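Side-chain contacts in extracellular ligand-binding receptor (Desulfitobacterium hafniense, PDB 4Q6B), which probably serves an ABC transporter as the extracellular receptor that captures amino acids, and is seen here with leucine bound: residues A134-L137 against A138-G141; N160-E163 against D164-A168; E213-V216 against D217-V221; L227-G230 against N231-A235; G323-G326 against M327-F330. All blocks are in the same frame, centred on the assembly; numbering follows the deposited sequence.

Interaction 1 (A134-L137 against A138-G141)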
loop_
_atom_site.group_PDB
_atom_site.type_symbol
_atom_site.label_atom_id
_atom_site.label_comp_id
_atom_site.label_asym_id
_atom_site.label_seq_id
_atom_site.Cartn_x
_atom_site.Cartn_y
_atom_site.Cartn_z
ATOM N N ALA A 134 3.590 -13.148 9.582
ATOM C CA ALA A 134 3.764 -14.036 10.740
ATOM C C ALA A 134 3.615 -15.494 10.334
ATOM O O ALA A 134 4.374 -16.376 10.789
ATOM C CB ALA A 134 2.787 -13.703 11.853
ATOM N N ILE A 135 2.642 -15.751 9.472
ATOM C CA ILE A 135 2.418 -17.123 8.991
ATOM C C ILE A 135 3.639 -17.661 8.268
ATOM O O ILE A 135 4.045 -18.788 8.501
ATOM C CB ILE A 135 1.159 -17.210 8.109
ATOM C CG1 ILE A 135 -0.052 -17.093 9.044
ATOM C CG2 ILE A 135 1.126 -18.555 7.326
ATOM C CD1 ILE A 135 -1.353 -16.918 8.351
ATOM N N TYR A 136 4.204 -16.859 7.392
ATOM C CA TYR A 136 5.350 -17.275 6.593
ATOM C C TYR A 136 6.555 -17.486 7.495
ATOM O O TYR A 136 7.277 -18.490 7.375
ATOM C CB TYR A 136 5.666 -16.211 5.536
ATOM C CG TYR A 136 6.899 -16.579 4.734
ATOM C CD1 TYR A 136 6.850 -17.572 3.769
ATOM C CD2 TYR A 136 8.121 -15.938 4.972
ATOM C CE1 TYR A 136 7.986 -17.902 3.039
ATOM C CE2 TYR A 136 9.245 -16.267 4.252
ATOM C CZ TYR A 136 9.172 -17.238 3.294
ATOM O OH TYR A 136 10.320 -17.570 2.596
ATOM N N LEU A 137 6.784 -16.529 8.398
ATOM C CA LEU A 137 8.000 -16.587 9.224
ATOM C C LEU A 137 7.957 -17.793 10.145
ATOM O O LEU A 137 8.975 -18.482 10.348
ATOM C CB LEU A 137 8.173 -15.293 10.013
ATOM C CG LEU A 137 8.551 -14.107 9.104
ATOM C CD1 LEU A 137 8.400 -12.827 9.944
ATOM C CD2 LEU A 137 9.991 -14.264 8.556
ATOM N N ALA A 138 6.778 -18.115 10.662
ATOM C CA ALA A 138 6.697 -19.300 11.509
ATOM C C ALA A 138 6.949 -20.553 10.674
ATOM O O ALA A 138 7.591 -21.471 11.136
ATOM C CB ALA A 138 5.381 -19.393 12.222
ATOM N N GLU A 139 6.440 -20.609 9.451
ATOM C CA GLU A 139 6.692 -21.824 8.658
ATOM C C GLU A 139 8.196 -21.955 8.315
ATOM O O GLU A 139 8.743 -23.076 8.132
ATOM C CB GLU A 139 5.847 -21.768 7.408
ATOM C CG GLU A 139 6.037 -23.011 6.497
ATOM C CD GLU A 139 7.113 -22.798 5.437
ATOM O OE1 GLU A 139 7.779 -23.801 5.035
ATOM O OE2 GLU A 139 7.272 -21.627 4.999
ATOM N N GLN A 140 8.875 -20.810 8.252
ATOM C CA GLN A 140 10.321 -20.784 8.023
ATOM C C GLN A 140 11.145 -21.113 9.270
ATOM O O GLN A 140 12.361 -21.214 9.209
ATOM C CB GLN A 140 10.760 -19.465 7.378
ATOM C CG GLN A 140 10.166 -19.266 6.009
ATOM C CD GLN A 140 10.717 -20.269 5.022
ATOM O OE1 GLN A 140 11.922 -20.284 4.760
ATOM N NE2 GLN A 140 9.859 -21.137 4.497
ATOM N N GLY A 141 10.503 -21.303 10.406
ATOM C CA GLY A 141 11.249 -21.770 11.579
ATOM C C GLY A 141 11.631 -20.646 12.545
ATOM O O GLY A 141 12.440 -20.873 13.451
#

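Interaction 2 (N160-E163 against D164-A168)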
loop_
_atom_site.group_PDB
_atom_site.type_symbol
_atom_site.label_atom_id
_atom_site.label_comp_id
_atom_site.label_asym_id
_atom_site.label_seq_id
_atom_site.Cartn_x
_atom_site.Cartn_y
_atom_site.Cartn_z
ATOM N N ASN A 160 2.315 -3.752 17.144
ATOM C CA ASN A 160 1.360 -4.509 17.948
ATOM C C ASN A 160 0.621 -5.573 17.123
ATOM O O ASN A 160 0.407 -6.679 17.621
ATOM C CB ASN A 160 0.348 -3.601 18.637
ATOM C CG ASN A 160 0.980 -2.748 19.703
ATOM O OD1 ASN A 160 2.052 -3.065 20.216
ATOM N ND2 ASN A 160 0.321 -1.654 20.043
ATOM N N ALA A 161 0.215 -5.217 15.903
ATOM C CA ALA A 161 -0.330 -6.226 14.960
ATOM C C ALA A 161 0.624 -7.403 14.721
ATOM O O ALA A 161 0.240 -8.589 14.820
ATOM C CB ALA A 161 -0.727 -5.584 13.622
ATOM N N PHE A 162 1.875 -7.104 14.398
ATOM C CA PHE A 162 2.826 -8.178 14.173
ATOM C C PHE A 162 3.050 -9.030 15.436
ATOM O O PHE A 162 3.067 -10.276 15.367
ATOM C CB PHE A 162 4.161 -7.690 13.601
ATOM C CG PHE A 162 5.106 -8.821 13.307
ATOM C CD1 PHE A 162 4.954 -9.596 12.167
ATOM C CD2 PHE A 162 6.103 -9.169 14.219
ATOM C CE1 PHE A 162 5.804 -10.669 11.922
ATOM C CE2 PHE A 162 6.962 -10.254 14.007
ATOM C CZ PHE A 162 6.812 -11.005 12.841
ATOM N N GLU A 163 3.217 -8.377 16.579
ATOM C CA GLU A 163 3.424 -9.123 17.829
ATOM C C GLU A 163 2.245 -10.078 18.114
ATOM O O GLU A 163 2.429 -11.230 18.495
ATOM C CB GLU A 163 3.644 -8.133 19.004
ATOM C CG GLU A 163 3.673 -8.830 20.362
ATOM C CD GLU A 163 4.617 -8.167 21.373
ATOM O OE1 GLU A 163 4.956 -6.972 21.205
ATOM O OE2 GLU A 163 5.027 -8.864 22.333
ATOM N N ASP A 164 1.019 -9.595 17.913
ATOM C CA ASP A 164 -0.173 -10.402 18.180
ATOM C C ASP A 164 -0.271 -11.583 17.219
ATOM O O ASP A 164 -0.498 -12.720 17.631
ATOM C CB ASP A 164 -1.431 -9.548 18.105
ATOM C CG ASP A 164 -1.493 -8.514 19.229
ATOM O OD1 ASP A 164 -2.318 -7.585 19.145
ATOM O OD2 ASP A 164 -0.688 -8.612 20.189
ATOM N N TYR A 165 -0.053 -11.342 15.932
ATOM C CA TYR A 165 -0.102 -12.491 15.018
ATOM C C TYR A 165 1.079 -13.444 15.213
ATOM O O TYR A 165 0.922 -14.676 15.112
ATOM C CB TYR A 165 -0.189 -12.025 13.574
ATOM C CG TYR A 165 -1.533 -11.488 13.241
ATOM C CD1 TYR A 165 -2.669 -12.302 13.295
ATOM C CD2 TYR A 165 -1.694 -10.167 12.843
ATOM C CE1 TYR A 165 -3.918 -11.793 12.969
ATOM C CE2 TYR A 165 -2.932 -9.655 12.518
ATOM C CZ TYR A 165 -4.039 -10.461 12.584
ATOM O OH TYR A 165 -5.289 -9.965 12.268
ATOM N N ALA A 166 2.264 -12.895 15.491
ATOM C CA ALA A 166 3.448 -13.740 15.710
ATOM C C ALA A 166 3.207 -14.624 16.931
ATOM O O ALA A 166 3.482 -15.810 16.890
ATOM C CB ALA A 166 4.705 -12.872 15.901
ATOM N N ARG A 167 2.557 -14.084 17.961
ATOM C CA ARG A 167 2.331 -14.861 19.180
ATOM C C ARG A 167 1.429 -16.067 18.916
ATOM O O ARG A 167 1.665 -17.164 19.433
ATOM C CB ARG A 167 1.759 -13.958 20.278
ATOM C CG ARG A 167 1.328 -14.716 21.544
ATOM C CD ARG A 167 0.611 -13.786 22.551
ATOM N NE ARG A 167 1.463 -12.665 22.927
ATOM C CZ ARG A 167 1.155 -11.382 22.734
ATOM N NH1 ARG A 167 -0.003 -11.041 22.166
ATOM N NH2 ARG A 167 2.011 -10.434 23.115
ATOM N N ALA A 168 0.421 -15.869 18.063
ATOM C CA ALA A 168 -0.481 -16.955 17.677
ATOM C C ALA A 168 0.213 -18.034 16.850
ATOM O O ALA A 168 -0.250 -19.181 16.771
ATOM C CB ALA A 168 -1.675 -16.369 16.899
#

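Interaction 3 (E213-V216 against D217-V221)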
loop_
_atom_site.group_PDB
_atom_site.type_symbol
_atom_site.label_atom_id
_atom_site.label_comp_id
_atom_site.label_asym_id
_atom_site.label_seq_id
_atom_site.Cartn_x
_atom_site.Cartn_y
_atom_site.Cartn_z
ATOM N N GLU A 213 18.533 3.496 7.361
ATOM C CA GLU A 213 19.652 3.715 8.268
ATOM C C GLU A 213 19.911 2.504 9.156
ATOM O O GLU A 213 21.072 2.142 9.370
ATOM C CB GLU A 213 19.438 4.933 9.170
ATOM C CG GLU A 213 19.603 6.276 8.489
ATOM C CD GLU A 213 18.275 6.753 7.909
ATOM O OE1 GLU A 213 17.313 5.940 7.899
ATOM O OE2 GLU A 213 18.189 7.930 7.474
ATOM N N PHE A 214 18.848 1.903 9.696
ATOM C CA PHE A 214 19.024 0.727 10.543
ATOM C C PHE A 214 19.603 -0.441 9.740
ATOM O O PHE A 214 20.487 -1.156 10.203
ATOM C CB PHE A 214 17.697 0.289 11.163
ATOM C CG PHE A 214 17.789 -1.019 11.901
ATOM C CD1 PHE A 214 18.499 -1.101 13.098
ATOM C CD2 PHE A 214 17.187 -2.168 11.398
ATOM C CE1 PHE A 214 18.609 -2.306 13.782
ATOM C CE2 PHE A 214 17.291 -3.385 12.082
ATOM C CZ PHE A 214 18.017 -3.452 13.280
ATOM N N LEU A 215 19.108 -0.625 8.525
ATOM C CA LEU A 215 19.568 -1.713 7.664
ATOM C C LEU A 215 21.081 -1.617 7.463
ATOM O O LEU A 215 21.842 -2.585 7.673
ATOM C CB LEU A 215 18.824 -1.595 6.337
ATOM C CG LEU A 215 19.044 -2.559 5.187
ATOM C CD1 LEU A 215 18.763 -3.942 5.661
ATOM C CD2 LEU A 215 18.066 -2.193 4.080
ATOM N N VAL A 216 21.529 -0.421 7.110
ATOM C CA VAL A 216 22.939 -0.160 6.905
ATOM C C VAL A 216 23.722 -0.353 8.204
ATOM O O VAL A 216 24.809 -0.967 8.210
ATOM C CB VAL A 216 23.135 1.266 6.362
ATOM C CG1 VAL A 216 24.580 1.666 6.392
ATOM C CG2 VAL A 216 22.583 1.325 4.931
ATOM N N ASP A 217 23.182 0.171 9.307
ATOM C CA ASP A 217 23.889 0.045 10.581
ATOM C C ASP A 217 23.977 -1.434 11.023
ATOM O O ASP A 217 25.014 -1.848 11.564
ATOM C CB ASP A 217 23.219 0.857 11.693
ATOM C CG ASP A 217 23.429 2.344 11.548
ATOM O OD1 ASP A 217 24.329 2.770 10.800
ATOM O OD2 ASP A 217 22.685 3.097 12.201
ATOM N N ALA A 218 22.884 -2.173 10.839
ATOM C CA ALA A 218 22.825 -3.611 11.136
ATOM C C ALA A 218 23.929 -4.339 10.369
ATOM O O ALA A 218 24.624 -5.212 10.920
ATOM C CB ALA A 218 21.439 -4.189 10.771
ATOM N N LYS A 219 24.121 -3.983 9.104
ATOM C CA LYS A 219 25.192 -4.652 8.347
ATOM C C LYS A 219 26.569 -4.276 8.859
ATOM O O LYS A 219 27.480 -5.101 8.879
ATOM C CB LYS A 219 25.055 -4.452 6.826
ATOM C CG LYS A 219 23.683 -4.891 6.233
ATOM C CD LYS A 219 23.314 -6.382 6.425
ATOM C CE LYS A 219 21.877 -6.667 5.928
ATOM N NZ LYS A 219 21.359 -8.078 6.081
ATOM N N SER A 220 26.732 -3.037 9.300
ATOM C CA SER A 220 28.015 -2.597 9.861
ATOM C C SER A 220 28.402 -3.362 11.115
ATOM O O SER A 220 29.567 -3.691 11.314
ATOM C CB SER A 220 27.976 -1.100 10.198
ATOM O OG SER A 220 27.782 -0.329 9.026
ATOM N N VAL A 221 27.418 -3.622 11.972
ATOM C CA VAL A 221 27.655 -4.249 13.279
ATOM C C VAL A 221 27.774 -5.783 13.119
ATOM O O VAL A 221 28.325 -6.484 13.981
ATOM C CB VAL A 221 26.520 -3.814 14.248
ATOM C CG1 VAL A 221 26.304 -4.793 15.384
ATOM C CG2 VAL A 221 26.821 -2.429 14.784
#

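Interaction 4 (L227-G230 against N231-A235). With LEU (leucine), chain B; EDO (1,2-ethanediol), chain G.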
loop_
_atom_site.group_PDB
_atom_site.type_symbol
_atom_site.label_atom_id
_atom_site.label_comp_id
_atom_site.label_asym_id
_atom_site.label_seq_id
_atom_site.Cartn_x
_atom_site.Cartn_y
_atom_site.Cartn_z
ATOM N N LEU A 227 16.093 -10.014 8.147
ATOM C CA LEU A 227 15.405 -8.750 8.402
ATOM C C LEU A 227 14.109 -8.775 7.586
ATOM O O LEU A 227 14.100 -9.244 6.427
ATOM C CB LEU A 227 16.269 -7.539 7.987
ATOM C CG LEU A 227 17.696 -7.504 8.555
ATOM C CD1 LEU A 227 18.358 -6.207 8.153
ATOM C CD2 LEU A 227 17.647 -7.602 10.084
ATOM N N ILE A 228 13.033 -8.310 8.215
ATOM C CA ILE A 228 11.695 -8.328 7.600
ATOM C C ILE A 228 11.071 -6.965 7.771
ATOM O O ILE A 228 11.219 -6.330 8.838
ATOM C CB ILE A 228 10.798 -9.410 8.296
ATOM C CG1 ILE A 228 11.414 -10.797 8.138
ATOM C CG2 ILE A 228 9.385 -9.418 7.684
ATOM C CD1 ILE A 228 12.103 -11.321 9.376
ATOM N N ALA A 229 10.368 -6.487 6.738
ATOM C CA ALA A 229 9.747 -5.157 6.795
ATOM C C ALA A 229 8.450 -5.131 5.984
ATOM O O ALA A 229 8.138 -6.079 5.247
ATOM C CB ALA A 229 10.723 -4.106 6.280
ATOM N N GLY A 230 7.714 -4.024 6.079
ATOM C CA GLY A 230 6.452 -3.905 5.383
ATOM C C GLY A 230 6.471 -3.084 4.125
ATOM O O GLY A 230 7.523 -2.904 3.516
ATOM N N ASN A 231 5.323 -2.557 3.700
ATOM C CA ASN A 231 5.216 -2.117 2.316
ATOM C C ASN A 231 5.993 -0.873 1.861
ATOM O O ASN A 231 6.167 -0.679 0.637
ATOM C CB ASN A 231 3.739 -1.957 1.920
ATOM C CG ASN A 231 3.288 -0.518 1.968
ATOM O OD1 ASN A 231 3.192 0.074 3.038
ATOM N ND2 ASN A 231 3.041 0.061 0.810
ATOM N N SER A 232 6.424 -0.004 2.787
ATOM C CA SER A 232 7.167 1.175 2.349
ATOM C C SER A 232 8.541 0.788 1.780
ATOM O O SER A 232 9.245 1.614 1.173
ATOM C CB SER A 232 7.354 2.159 3.517
ATOM O OG SER A 232 7.963 1.490 4.599
ATOM N N TRP A 233 8.913 -0.464 1.987
ATOM C CA TRP A 233 10.225 -0.965 1.564
ATOM C C TRP A 233 10.193 -1.495 0.123
ATOM O O TRP A 233 11.244 -1.804 -0.448
ATOM C CB TRP A 233 10.718 -2.024 2.531
ATOM C CG TRP A 233 11.041 -1.460 3.898
ATOM C CD1 TRP A 233 10.153 -1.053 4.857
ATOM C CD2 TRP A 233 12.340 -1.300 4.461
ATOM N NE1 TRP A 233 10.831 -0.619 5.978
ATOM C CE2 TRP A 233 12.176 -0.762 5.755
ATOM C CE3 TRP A 233 13.632 -1.524 3.979
ATOM C CZ2 TRP A 233 13.268 -0.474 6.591
ATOM C CZ3 TRP A 233 14.702 -1.226 4.803
ATOM C CH2 TRP A 233 14.507 -0.705 6.097
ATOM N N ASP A 234 8.998 -1.574 -0.469
ATOM C CA ASP A 234 8.868 -1.905 -1.893
ATOM C C ASP A 234 9.450 -0.759 -2.734
ATOM O O ASP A 234 10.251 -0.987 -3.644
ATOM C CB ASP A 234 7.397 -2.153 -2.244
ATOM C CG ASP A 234 7.218 -3.029 -3.488
ATOM O OD1 ASP A 234 8.058 -2.956 -4.419
ATOM O OD2 ASP A 234 6.223 -3.788 -3.526
ATOM N N ALA A 235 9.047 0.466 -2.401
ATOM C CA ALA A 235 9.605 1.686 -3.003
ATOM C C ALA A 235 11.106 1.868 -2.725
ATOM O O ALA A 235 11.621 3.000 -2.696
ATOM C CB ALA A 235 8.820 2.903 -2.522
HETATM N N LEU B . 1.808 2.777 3.297
HETATM C CA LEU B . 2.254 4.146 3.580
HETATM C C LEU B . 1.213 4.892 4.396
HETATM O O LEU B . 1.430 6.023 4.812
HETATM C CB LEU B . 2.519 4.876 2.263
HETATM C CG LEU B . 3.733 4.144 1.680
HETATM C CD1 LEU B . 3.506 3.789 0.240
HETATM C CD2 LEU B . 5.049 4.887 1.864
HETATM O OXT LEU B . 0.148 4.322 4.673
HETATM C C1 EDO G . 5.865 -0.236 8.170
HETATM O O1 EDO G . 5.899 1.064 8.789
HETATM C C2 EDO G . 5.440 -0.139 6.714
HETATM O O2 EDO G . 6.578 0.088 5.932
#

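Interaction 5 (G323-G326 against M327-F330)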
loop_
_atom_site.group_PDB
_atom_site.type_symbol
_atom_site.label_atom_id
_atom_site.label_comp_id
_atom_site.label_asym_id
_atom_site.label_seq_id
_atom_site.Cartn_x
_atom_site.Cartn_y
_atom_site.Cartn_z
ATOM N N GLY A 323 -8.300 -8.183 -10.810
ATOM C CA GLY A 323 -7.462 -7.091 -11.287
ATOM C C GLY A 323 -6.053 -7.609 -11.551
ATOM O O GLY A 323 -5.792 -8.797 -11.406
ATOM N N VAL A 324 -5.135 -6.699 -11.876
ATOM C CA VAL A 324 -3.762 -7.123 -12.134
ATOM C C VAL A 324 -3.046 -7.515 -10.860
ATOM O O VAL A 324 -2.080 -8.275 -10.886
ATOM C CB VAL A 324 -2.963 -6.022 -12.874
ATOM C CG1 VAL A 324 -3.760 -5.537 -14.087
ATOM C CG2 VAL A 324 -2.588 -4.859 -11.936
HETATM N N MSE A 325 -3.541 -7.002 -9.734
HETATM C CA MSE A 325 -2.913 -7.322 -8.436
HETATM C C MSE A 325 -3.376 -8.689 -7.910
HETATM O O MSE A 325 -2.772 -9.233 -6.980
HETATM C CB MSE A 325 -3.295 -6.251 -7.435
HETATM C CG MSE A 325 -2.621 -4.942 -7.722
HETATM SE SE MSE A 325 -3.269 -3.615 -6.431
HETATM C CE MSE A 325 -2.924 -4.620 -4.753
ATOM N N GLY A 326 -4.463 -9.213 -8.464
ATOM C CA GLY A 326 -5.138 -10.372 -7.875
ATOM C C GLY A 326 -6.639 -10.093 -7.659
ATOM O O GLY A 326 -7.237 -9.210 -8.304
HETATM N N MSE A 327 -7.255 -10.827 -6.741
HETATM C CA MSE A 327 -8.668 -10.617 -6.538
HETATM C C MSE A 327 -8.943 -9.582 -5.475
HETATM O O MSE A 327 -8.428 -9.678 -4.349
HETATM C CB MSE A 327 -9.405 -11.915 -6.236
HETATM C CG MSE A 327 -10.884 -11.667 -6.129
HETATM SE SE MSE A 327 -11.406 -11.460 -4.275
HETATM C CE MSE A 327 -11.896 -13.313 -4.025
ATOM N N HIS A 328 -9.746 -8.590 -5.855
ATOM C CA HIS A 328 -10.136 -7.485 -4.975
ATOM C C HIS A 328 -11.525 -7.749 -4.421
ATOM O O HIS A 328 -12.355 -8.320 -5.099
ATOM C CB HIS A 328 -10.185 -6.174 -5.773
ATOM C CG HIS A 328 -8.831 -5.652 -6.191
ATOM N ND1 HIS A 328 -8.041 -4.864 -5.371
ATOM C CD2 HIS A 328 -8.142 -5.784 -7.352
ATOM C CE1 HIS A 328 -6.926 -4.539 -6.010
ATOM N NE2 HIS A 328 -6.965 -5.088 -7.212
ATOM N N ARG A 329 -11.791 -7.317 -3.194
ATOM C CA ARG A 329 -13.167 -7.337 -2.706
ATOM C C ARG A 329 -13.284 -6.376 -1.543
ATOM O O ARG A 329 -12.512 -6.467 -0.593
ATOM C CB ARG A 329 -13.553 -8.734 -2.256
ATOM C CG ARG A 329 -14.986 -8.796 -1.808
ATOM C CD ARG A 329 -15.334 -10.195 -1.368
ATOM N NE ARG A 329 -16.804 -10.244 -1.254
ATOM C CZ ARG A 329 -17.521 -11.368 -1.252
ATOM N NH1 ARG A 329 -18.854 -11.311 -1.137
ATOM N NH2 ARG A 329 -16.916 -12.549 -1.378
ATOM N N PHE A 330 -14.230 -5.455 -1.623
ATOM C CA PHE A 330 -14.379 -4.441 -0.561
ATOM C C PHE A 330 -15.360 -4.908 0.476
ATOM O O PHE A 330 -16.409 -5.465 0.139
ATOM C CB PHE A 330 -14.868 -3.127 -1.137
ATOM C CG PHE A 330 -13.925 -2.521 -2.069
ATOM C CD1 PHE A 330 -12.665 -2.153 -1.636
ATOM C CD2 PHE A 330 -14.305 -2.254 -3.371
ATOM C CE1 PHE A 330 -11.781 -1.572 -2.498
ATOM C CE2 PHE A 330 -13.412 -1.633 -4.229
ATOM C CZ PHE A 330 -12.147 -1.299 -3.770
#

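Interaction 1 (A134-L137 against A138-G141)
Gln140 lies over the ring of Tyr136, one turn earlier near the end of helix 126-139. Its CG stands above one face, 3.5 Å from Tyr136 CZ and displaced toward the hydroxyl-bearing rim, a CH-pi contact 21° off the ring normal. Beyond CG the amide runs nearly parallel to the ring, the two planes 6° apart, with Gln140 CD 3.7 Å from Tyr136 OH. Tyr136 reaches this place because its CG is anti to the backbone N (chi1 177°), while Gln140 bends at chi2 to fold its amide back. Gln140 NE2 donates to the syn side of Glu139 OE2 at 2.7 Å, a bond that lies close to the amide plane and helps fix its rotation. A serine in place of Tyr136 would probably leave the Gln140 chain without the flat surface it rests on, its amide held by Glu139 alone among these contacts. Gly141, with positive phi, ends the helix in a Schellman motif. Tyr136 and Leu137 both pack on Leu253 of strand 253-257, while Ala134 meets Tyr165 and Leu137 meets Phe162 of the adjacent helix 153-168.

Interaction 2 (N160-E163 against D164-A168)
Phe162 turns one face of its ring to the methyl of Ala166, a turn further along helix 153-168, the helix of a beta-alpha-beta unit that leads from strand 144-149 to strand 172-177. Ala166 CB is 3.9 Å from Phe162 CE2 and stands above the rim of the ring rather than its middle, a CH-pi contact with the centroid 4.3 Å away. This is the buried side of the helix: the same ring stacks with Phe202 and packs on Met145 and Ile147 of strand 144-149. Beneath the side chains the backbone keeps its i to i+4 bonds, and the one from Ala166 N to Phe162 O is short at 2.7 Å. Tyr165 leaves toward helix 126-139, where it packs on Arg131 and its OH is hydrogen-bonded to Gln127.

The outer side carries charge. Glu163, with CG anti to the backbone N (chi1 172°), divides its carboxylate: OE1 forms a salt bridge with Arg176, a residue of a calcium site, whereas OE2 makes a longer one, 3.5 Å, to Arg167 NH2. Asn160 OD1 accepts a hydrogen bond from the same Arg176 NH1, so this helix grips that guanidinium twice. Arg167 bends at chi3 to bring its own guanidinium back over the preceding turn, its plane 33° from that of the Glu163 carboxylate. It is shared between two acids, for Arg167 NH1 also reaches Asp164 OD2 at 3.2 Å, coming from above the carboxylate plane with an N-H...O angle of 138°.

Interaction 3 (E213-V216 against D217-V221)
Phe214 and Ala218 supply the apolar side of this contact, on the helix of the beta-alpha-beta unit made by strand 200-204, helix 207-221 and strand 227-229. The methyl of Ala218 stands over one ring face, offset to the rim, with Ala218 CB 4.3 Å from Phe214 CZ; the ring also packs on Ile201 and Ile203 of strand 200-204. In a second apolar contact Leu215 and the aliphatic part of Lys219 run side by side in the same direction, with Leu215 CD1 4.1 Å from Lys219 CE.

Among polar contacts, four i to i+4 backbone bonds join the turns, the shortest from Ala218 N to Phe214 O at 2.7 Å. The carboxylate of Asp217 finds its partner off this helix: OD2 is hydrogen-bonded to Tyr180 OH, which ties the helix to the loop before helix 183-195.

One carbonyl is held twice. Val216 O accepts from Ser220 N at 3.0 Å and also from the hydroxyl of the same residue, which turns back because OG sits beside its own backbone N (chi1 -63°). The two donors come from opposite faces of the carbonyl plane, and Ser220 OG approaches Val216 O at 3.1 Å, 36° out of that plane.

Interaction 4 (L227-G230 against N231-A235)
With CG anti to its own carbonyl carbon (chi1 -68°) and chi2 at 74°, Trp233 folds its indole back against the strand it follows and sets the five-membered ring squarely on the methyl of Ala229. Ala229 CB lies 3.4 Å from the centroid of the five-membered ring of Trp233, on a line 8° off the ring normal, a close CH-pi contact. Trp233 N also bonds to Gly230 O at 3.2 Å, closing the short 3-10 turn of residues 231-233. Within the sheet of this lobe the turn follows the C-terminal end of strand 227-229, the edge at which periplasmic binding proteins of this fold hold their ligands. Trp233 NE1 donates to Lys205 O, and the ring also packs on Leu215 and Val254. With an alanine here, Ala229 would probably lose its aromatic cover and Lys205 O this donor, and a gap would open beside the turn. At the pocket Asn231 OD1 accepts from the amino N of the bound leucine at 3.0 Å, a bond tied to one of two modelled conformers and so tentative. Ser232 CB lies 3.9 Å from CD2 of the leucine, and Ser232 N donates to O2 of a 1,2-ethanediol, probably from the crystallisation liquor, at 3.2 Å.

Interaction 5 (G323-G326 against M327-F330)
Gly323 and His328 approach each other across a two-residue beta-hairpin that links strands 321-323 and 326-328. Gly323 N bonds to Gly326 O at 2.9 Å and Gly326 N to Gly323 O at 3.3 Å, enclosing Val324 and Met325 in a type I turn. Gly326 leaves the turn at phi 127°, where a side chain would be jammed against the preceding carbonyl. Gly323 CA lies 4.2 Å from His328 CD2, near the ring plane, and a CB at this position would come tight against the imidazole.

Met325, modelled as selenomethionine, brings its selenium to the edge of the His328 ring, the two side chains crossing at about a right angle. Met325 SE lies 3.8 Å from His328 CE1, close to the ring plane, and Met325 CB is 3.9 Å from His328 NE2. The chain bends at chi3 (52°), which leaves Met325 CE 4.2 Å from His328 CE1.

Both ring nitrogens have carboxylate partners: His328 ND1 bonds to Asp336 and NE2 to Asp291, whose OD2 also accepts from Met325 N. An imidazole held between two acids is probably drawn toward its doubly protonated, positive form, and it would then offset charge in this buried place.

Overall arrangement
Interactions 1 to 4 come in sequence along the chain within one lobe, around the sheet that runs from strand 172-177 to strand 350-353; interaction 5, last in the chain, belongs to a hairpin in the other, on the opposite side of the chain's centre from interaction 3, the two centres about 36 Å apart. Interactions 1 and 2 share a helix-helix seam, their centres about 12 Å apart, where Leu137 CD1 lies 3.8 Å from Phe162 CZ. Interaction 4 is central: Ile228 meets Leu137 of interaction 1, while Leu227 and Trp233 meet Leu215 of interaction 3. Interaction 4 alone reaches the bound leucine, so residues of two helices pack on a strand leading to the ligand pocket.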